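Long-range contacts in putative hydrolase (Chromobacterium violaceum, PDB 3MCW), which probably acts as a hydrolase of the isochorismatase family, on a substrate that has not been assigned: residues 122-127 / 148-153; 116-121 / 139-144; 96-101 / 128-133. All blocks are in the same frame, centred on the assembly; numbering follows the deposited sequence.

In the fold
All three contacts are built around one beta-alpha-beta unit, strand 115-121, helix 123-136 and strand 140-149. Contact 2 pairs the two strands, contact 1 joins the start of the helix to the end of the second strand, and contact 3 sets a loop against the middle of the helix. The centres of contacts 1 and 2 lie about 14 Å apart. The centres of contacts 1 and 3 lie about 13 Å apart. The centres of contacts 2 and 3 lie about 11 Å apart. Contacts 1 and 3 both reach the second subunit and meet near S126, whose hydroxyl bonds K93 in the probable active site. Contacts 2 and 3 touch where V131 packs on V118, V141 and L143.

Contact 1: 122-127 / 148-153; sequences STSNSV and CFTFDK. With EDO (1,2-ethanediol), chain I; EDO (1,2-ethanediol), chain J.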
# COMPACT_ATOMS: atom_id res chain seq x y z
N SER A 122 8.22 -9.24 -0.03
CA SER A 122 9.20 -8.22 0.33
C SER A 122 8.56 -7.13 1.16
O SER A 122 7.36 -6.81 1.03
CB SER A 122 9.83 -7.60 -0.88
OG SER A 122 9.02 -6.62 -1.43
N THR A 123 9.37 -6.50 2.00
CA THR A 123 8.86 -5.46 2.89
C THR A 123 8.03 -4.44 2.14
O THR A 123 6.97 -4.02 2.61
CB THR A 123 10.02 -4.72 3.58
OG1 THR A 123 10.95 -5.69 4.06
CG2 THR A 123 9.52 -3.84 4.71
N SER A 124 8.54 -3.99 0.99
CA SER A 124 8.02 -2.86 0.27
C SER A 124 7.01 -3.23 -0.82
O SER A 124 6.40 -2.33 -1.38
CB SER A 124 9.20 -2.11 -0.35
OG SER A 124 10.04 -3.02 -1.07
N ASN A 125 6.83 -4.52 -1.11
CA ASN A 125 5.92 -4.96 -2.14
C ASN A 125 4.74 -5.71 -1.49
O ASN A 125 3.83 -5.05 -0.98
CB ASN A 125 6.64 -5.66 -3.29
CG ASN A 125 5.75 -5.79 -4.50
OD1 ASN A 125 4.72 -5.11 -4.61
ND2 ASN A 125 6.15 -6.59 -5.43
N SER A 126 4.74 -7.04 -1.47
CA SER A 126 3.58 -7.75 -0.95
C SER A 126 3.34 -7.56 0.53
O SER A 126 2.19 -7.56 0.98
CB SER A 126 3.65 -9.22 -1.31
OG SER A 126 3.45 -9.41 -2.71
N VAL A 127 4.40 -7.43 1.34
CA VAL A 127 4.19 -7.18 2.77
C VAL A 127 3.51 -5.81 2.95
O VAL A 127 2.47 -5.72 3.58
CB VAL A 127 5.49 -7.26 3.58
CG1 VAL A 127 5.27 -6.84 4.98
CG2 VAL A 127 6.07 -8.70 3.53
N CYS A 148 11.32 -9.54 8.02
CA CYS A 148 11.01 -9.10 6.68
C CYS A 148 12.30 -8.74 5.96
O CYS A 148 13.29 -8.35 6.59
CB CYS A 148 10.12 -7.85 6.69
SG CYS A 148 8.50 -8.10 7.43
N PHE A 149 12.29 -8.83 4.64
CA PHE A 149 13.40 -8.30 3.86
C PHE A 149 12.88 -7.80 2.52
O PHE A 149 11.76 -8.15 2.10
CB PHE A 149 14.55 -9.33 3.70
CG PHE A 149 14.30 -10.51 2.82
CD1 PHE A 149 13.77 -11.67 3.34
CD2 PHE A 149 14.70 -10.50 1.51
CE1 PHE A 149 13.65 -12.80 2.57
CE2 PHE A 149 14.59 -11.62 0.72
CZ PHE A 149 14.08 -12.76 1.25
N THR A 150 13.71 -7.01 1.85
CA THR A 150 13.42 -6.49 0.54
C THR A 150 14.72 -6.38 -0.25
O THR A 150 15.74 -6.94 0.17
CB THR A 150 12.61 -5.18 0.63
OG1 THR A 150 12.08 -4.90 -0.67
CG2 THR A 150 13.44 -4.03 1.21
N PHE A 151 14.64 -5.70 -1.39
CA PHE A 151 15.69 -5.68 -2.39
C PHE A 151 16.07 -4.25 -2.73
O PHE A 151 15.28 -3.31 -2.61
CB PHE A 151 15.24 -6.40 -3.66
CG PHE A 151 14.81 -7.81 -3.40
CD1 PHE A 151 15.74 -8.84 -3.26
CD2 PHE A 151 13.48 -8.12 -3.20
CE1 PHE A 151 15.36 -10.10 -2.96
CE2 PHE A 151 13.10 -9.42 -2.93
CZ PHE A 151 14.06 -10.41 -2.81
N ASP A 152 17.29 -4.08 -3.22
CA ASP A 152 17.74 -2.79 -3.75
C ASP A 152 16.75 -2.32 -4.83
O ASP A 152 16.17 -3.13 -5.57
CB ASP A 152 19.11 -2.92 -4.44
CG ASP A 152 20.28 -3.20 -3.50
OD1 ASP A 152 20.09 -3.44 -2.30
OD2 ASP A 152 21.42 -3.16 -4.01
N LYS A 153 16.58 -1.02 -4.95
CA LYS A 153 15.76 -0.48 -6.04
C LYS A 153 16.19 0.94 -6.33
O LYS A 153 16.49 1.73 -5.44
CB LYS A 153 14.25 -0.56 -5.76
CG LYS A 153 13.37 -0.28 -7.01
CD LYS A 153 11.89 -0.36 -6.79
CE LYS A 153 11.40 -1.79 -6.75
NZ LYS A 153 11.77 -2.58 -7.97
C1 EDO I . 9.84 -10.35 -4.38
O1 EDO I . 9.38 -11.23 -5.41
C2 EDO I . 9.83 -8.94 -4.88
O2 EDO I . 8.61 -8.30 -4.58
C1 EDO J . 23.38 0.77 -2.59
O1 EDO J . 22.81 2.06 -2.89
C2 EDO J . 22.75 -0.46 -3.25
O2 EDO J . 22.13 -0.32 -4.54
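T150 points its side chain at the first turn of helix 123-136, and its hydroxyl meets that of S124, with OG1 and OG 2.8 Å apart in a hydrogen bond. With OG1 anti to the backbone N (chi1 -166°), the T150 hydroxyl swings round to S124, while T150 CB, 3.8 Å from T123 N, packs over the start of the helix. S122 adds its CB, 3.5 Å from T150 OG1. One residue back, F149 O is met by two groups. T123 N donates to it at 2.9 Å, coming from above the carbonyl plane, 51° out of it, and the CA-H of S122 makes a further contact with S122 CA 3.1 Å from F149 O. T123 OG1 lies alongside C148, 3.5 Å from its CB, and the hydroxyl is hydrogen-bonded to H167 ND1.

A cis peptide precedes S122, the N-cap residue, whose OG takes a weak bond from N125 N at 3.1 Å. S122 O accepts from N125 N and V127 N on opposite faces of its plane, the latter closing a wider pi-type turn. N125 ND2 bonds O2 of a 1,2-ethanediol (chain I), probably from the crystallisation liquor, and also E177 of the second subunit. That diol's C1 lies 3.7 Å from F151 CE2, oblique to the ring.

S126, next in the turn, has its OG bonded to K93 and weakly to D19. A cis peptide leading into a helix start beside a lysine and an aspartate is characteristic of the isochorismatase-type active site, and S126 probably stands where relatives carry the cysteine nucleophile.

Contact 2: 116-121 / 139-144; sequences LVVAGV and FAVCLA
V118 and V141 turn the same way, each with CG1 anti to its own N (chi1 178° in V118), and this sets V118 CG2, beside its backbone N, against V141 CG1 at 3.9 Å. L143 also starts out anti, but its chi2 of 58° bends CD1 back to the neighbouring strand. There CD1 sits 3.5 Å from V118 O and also touches V118 CG1. L116 takes the other course: its CG lies beside the backbone N, and CD1 reaches F139, 3.9 Å from CB and oblique to the ring.

L116, V118, V141 and L143 share one face of a parallel ladder. L116 pairs with V141, V117 with C142 and V118 with L143, and the short strand segments run in the same direction at 31° to each other. Four backbone hydrogen bonds alternate between the strands: L116 N to A140 O, C142 N to L116 O, V118 N to C142 O and A144 N to V118 O. The last two are both 2.9 Å long. On the other face V117 CG2 packs on C142 CB at 4.3 Å. Further along, A119 CB and A144 CB are 4.3 Å apart.

Strands 115-121 and 140-149 are the two strands of a beta-alpha-beta crossover, and their connecting helix 123-136 lies over the first face, with V131 on V118 and V141, A134 on V141 and V127 on L143. Helix 104-111 presents L108 to both L116 and F139. Across the remaining edge of 115-121, strand 14-18 continues the sheet through backbone bonds from V117, A119 and V121.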
# COMPACT_ATOMS: atom_id res chain seq x y z
N LEU A 116 -3.02 -9.22 14.19
CA LEU A 116 -2.15 -9.92 13.25
C LEU A 116 -0.68 -9.58 13.54
O LEU A 116 -0.36 -8.43 13.83
CB LEU A 116 -2.46 -9.50 11.80
CG LEU A 116 -3.95 -9.56 11.39
CD1 LEU A 116 -4.11 -9.11 9.96
CD2 LEU A 116 -4.53 -10.99 11.60
N VAL A 117 0.17 -10.59 13.41
CA VAL A 117 1.62 -10.43 13.47
C VAL A 117 2.13 -10.84 12.12
O VAL A 117 1.94 -11.99 11.70
CB VAL A 117 2.24 -11.30 14.60
CG1 VAL A 117 3.75 -11.22 14.57
CG2 VAL A 117 1.65 -10.83 15.95
N VAL A 118 2.76 -9.92 11.40
CA VAL A 118 3.09 -10.11 10.00
C VAL A 118 4.59 -10.14 9.79
O VAL A 118 5.34 -9.32 10.35
CB VAL A 118 2.48 -8.98 9.11
CG1 VAL A 118 2.84 -9.13 7.69
CG2 VAL A 118 0.93 -8.96 9.29
N ALA A 119 5.03 -11.06 8.93
CA ALA A 119 6.44 -11.10 8.49
C ALA A 119 6.46 -11.70 7.12
O ALA A 119 5.53 -12.36 6.71
CB ALA A 119 7.30 -11.91 9.46
N GLY A 120 7.53 -11.47 6.38
CA GLY A 120 7.74 -12.10 5.09
C GLY A 120 8.43 -11.19 4.10
O GLY A 120 9.22 -10.31 4.48
N VAL A 121 8.15 -11.42 2.83
CA VAL A 121 8.93 -10.79 1.77
C VAL A 121 8.00 -10.38 0.63
O VAL A 121 7.03 -11.11 0.31
CB VAL A 121 10.05 -11.75 1.29
CG1 VAL A 121 9.43 -13.07 0.75
CG2 VAL A 121 10.97 -11.10 0.26
N PHE A 139 -7.78 -4.06 11.20
CA PHE A 139 -6.99 -5.05 11.95
C PHE A 139 -5.89 -4.33 12.70
O PHE A 139 -5.35 -3.31 12.27
CB PHE A 139 -6.39 -6.07 10.99
CG PHE A 139 -7.44 -6.92 10.36
CD1 PHE A 139 -7.89 -8.05 11.01
CD2 PHE A 139 -7.97 -6.62 9.12
CE1 PHE A 139 -8.88 -8.82 10.47
CE2 PHE A 139 -8.98 -7.40 8.56
CZ PHE A 139 -9.44 -8.49 9.25
N ALA A 140 -5.55 -4.87 13.87
CA ALA A 140 -4.43 -4.41 14.71
C ALA A 140 -3.20 -5.21 14.28
O ALA A 140 -3.11 -6.40 14.55
CB ALA A 140 -4.75 -4.65 16.15
N VAL A 141 -2.27 -4.55 13.62
CA VAL A 141 -1.15 -5.22 12.98
C VAL A 141 0.16 -4.89 13.67
O VAL A 141 0.48 -3.72 13.89
CB VAL A 141 -1.01 -4.83 11.49
CG1 VAL A 141 0.17 -5.52 10.87
CG2 VAL A 141 -2.31 -5.09 10.76
N CYS A 142 0.91 -5.94 14.02
CA CYS A 142 2.33 -5.81 14.44
C CYS A 142 3.16 -6.35 13.31
O CYS A 142 3.02 -7.51 12.92
CB CYS A 142 2.68 -6.63 15.69
SG CYS A 142 1.81 -6.16 17.17
N LEU A 143 4.04 -5.52 12.77
CA LEU A 143 4.93 -5.91 11.68
C LEU A 143 6.27 -6.27 12.28
O LEU A 143 6.96 -5.40 12.85
CB LEU A 143 5.04 -4.76 10.68
CG LEU A 143 5.92 -5.06 9.48
CD1 LEU A 143 5.47 -6.26 8.70
CD2 LEU A 143 5.92 -3.84 8.55
N ALA A 144 6.67 -7.54 12.18
CA ALA A 144 7.93 -8.05 12.73
C ALA A 144 9.02 -7.75 11.71
O ALA A 144 9.33 -8.57 10.84
CB ALA A 144 7.83 -9.54 13.05

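Contact 3: 96-101 / 128-133; sequences NSAFIG and EATVRM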
# COMPACT_ATOMS: atom_id res chain seq x y z
N ASN A 96 -0.54 -8.65 -5.09
CA ASN A 96 0.34 -8.33 -3.98
C ASN A 96 -0.32 -8.46 -2.62
O ASN A 96 0.25 -9.01 -1.69
CB ASN A 96 0.94 -6.95 -4.17
CG ASN A 96 1.62 -6.84 -5.50
OD1 ASN A 96 1.08 -6.30 -6.45
ND2 ASN A 96 2.78 -7.45 -5.60
N SER A 97 -1.51 -7.89 -2.47
CA SER A 97 -2.21 -7.96 -1.20
C SER A 97 -2.80 -9.34 -0.95
O SER A 97 -3.55 -9.85 -1.75
CB SER A 97 -3.33 -6.93 -1.15
OG SER A 97 -4.04 -7.17 0.08
N ALA A 98 -2.53 -9.86 0.25
CA ALA A 98 -3.07 -11.18 0.67
C ALA A 98 -4.59 -11.18 0.82
O ALA A 98 -5.16 -12.26 0.96
CB ALA A 98 -2.41 -11.62 1.96
N PHE A 99 -5.23 -10.00 0.82
CA PHE A 99 -6.68 -9.94 0.94
C PHE A 99 -7.43 -10.09 -0.39
O PHE A 99 -8.60 -10.49 -0.41
CB PHE A 99 -7.11 -8.62 1.59
CG PHE A 99 -6.67 -8.50 3.02
CD1 PHE A 99 -7.43 -9.05 4.06
CD2 PHE A 99 -5.49 -7.87 3.35
CE1 PHE A 99 -7.05 -8.97 5.37
CE2 PHE A 99 -5.09 -7.79 4.66
CZ PHE A 99 -5.87 -8.34 5.68
N ILE A 100 -6.80 -9.75 -1.48
CA ILE A 100 -7.51 -9.59 -2.74
C ILE A 100 -7.63 -10.91 -3.45
O ILE A 100 -6.65 -11.59 -3.74
CB ILE A 100 -6.91 -8.48 -3.60
CG1 ILE A 100 -7.21 -7.12 -2.90
CG2 ILE A 100 -7.53 -8.53 -5.01
CD1 ILE A 100 -6.60 -5.90 -3.53
N GLY A 101 -8.87 -11.32 -3.66
CA GLY A 101 -9.18 -12.55 -4.35
C GLY A 101 -9.04 -13.78 -3.48
O GLY A 101 -9.06 -14.89 -4.01
N GLU A 128 4.06 -4.76 2.36
CA GLU A 128 3.48 -3.44 2.47
C GLU A 128 2.05 -3.41 1.92
O GLU A 128 1.19 -2.79 2.55
CB GLU A 128 4.37 -2.42 1.79
CG GLU A 128 3.81 -1.01 1.84
CD GLU A 128 4.82 0.09 1.65
OE1 GLU A 128 6.02 -0.19 1.46
OE2 GLU A 128 4.33 1.23 1.69
N ALA A 129 1.80 -4.03 0.78
CA ALA A 129 0.43 -4.00 0.22
C ALA A 129 -0.56 -4.63 1.19
O ALA A 129 -1.67 -4.14 1.42
CB ALA A 129 0.40 -4.74 -1.12
N THR A 130 -0.15 -5.76 1.78
CA THR A 130 -0.99 -6.48 2.72
C THR A 130 -1.21 -5.70 4.00
O THR A 130 -2.33 -5.63 4.51
CB THR A 130 -0.39 -7.87 2.99
OG1 THR A 130 -0.33 -8.63 1.78
CG2 THR A 130 -1.22 -8.64 3.97
N VAL A 131 -0.15 -5.12 4.55
CA VAL A 131 -0.26 -4.38 5.79
C VAL A 131 -1.08 -3.10 5.63
O VAL A 131 -1.87 -2.76 6.49
CB VAL A 131 1.14 -4.09 6.41
CG1 VAL A 131 1.03 -3.19 7.61
CG2 VAL A 131 1.82 -5.39 6.78
N ARG A 132 -0.88 -2.37 4.53
CA ARG A 132 -1.67 -1.15 4.33
C ARG A 132 -3.15 -1.51 4.31
O ARG A 132 -3.96 -0.81 4.95
CB ARG A 132 -1.27 -0.39 3.08
CG ARG A 132 0.05 0.35 3.17
CD ARG A 132 0.29 1.21 1.95
NE ARG A 132 1.57 1.91 1.93
CZ ARG A 132 1.72 3.23 1.75
NH1 ARG A 132 0.71 4.06 1.70
NH2 ARG A 132 2.94 3.69 1.53
N MSE A 133 -3.51 -2.55 3.57
CA MSE A 133 -4.93 -2.96 3.56
C MSE A 133 -5.39 -3.44 4.91
O MSE A 133 -6.48 -3.08 5.36
CB MSE A 133 -5.24 -4.02 2.51
CG MSE A 133 -5.33 -3.46 1.17
SE MSE A 133 -6.09 -4.68 -0.15
CE MSE A 133 -7.82 -5.04 0.66
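A type I beta turn from S97 to I100 lies alongside helix 123-136, bringing the CA atoms of S97 and T130 to 4.4 Å. A98 N donates to T130 OG1 at 2.9 Å and a fairly straight 160°. With OG1 beside its own backbone N (chi1 -61°), T130 presents its hydroxyl to A98 N, and the same oxygen also bonds S126 O, one turn earlier in the helix. T130 CG2 then rests on A98 CB at 3.8 Å. The F99 side chain crosses that of T130 at about a right angle, and T130 O lies at the ring edge, in its plane, 3.5 Å from CE2.

S97 OG accepts from F99 N, an ST turn within the loop. In the fold this loop links strand 89-93 to helix 104-111, and the contact packs it on the helix of the beta-alpha-beta unit; L104, E105 and L108 of helix 104-111 touch F99 as well.

M133, a selenomethionine, is modelled in two conformers, and the contacts of SE and CE hold for the one given. There the chain bends at chi3 (58°) and slides past F99 in the opposite direction, with CE 3.8 Å from F99 CB. M133 SE approaches I100 CD1 to 3.6 Å. N96 CB packs on A129 CB at 3.8 Å, while its amide turns outward to E177 and N136 of the second subunit.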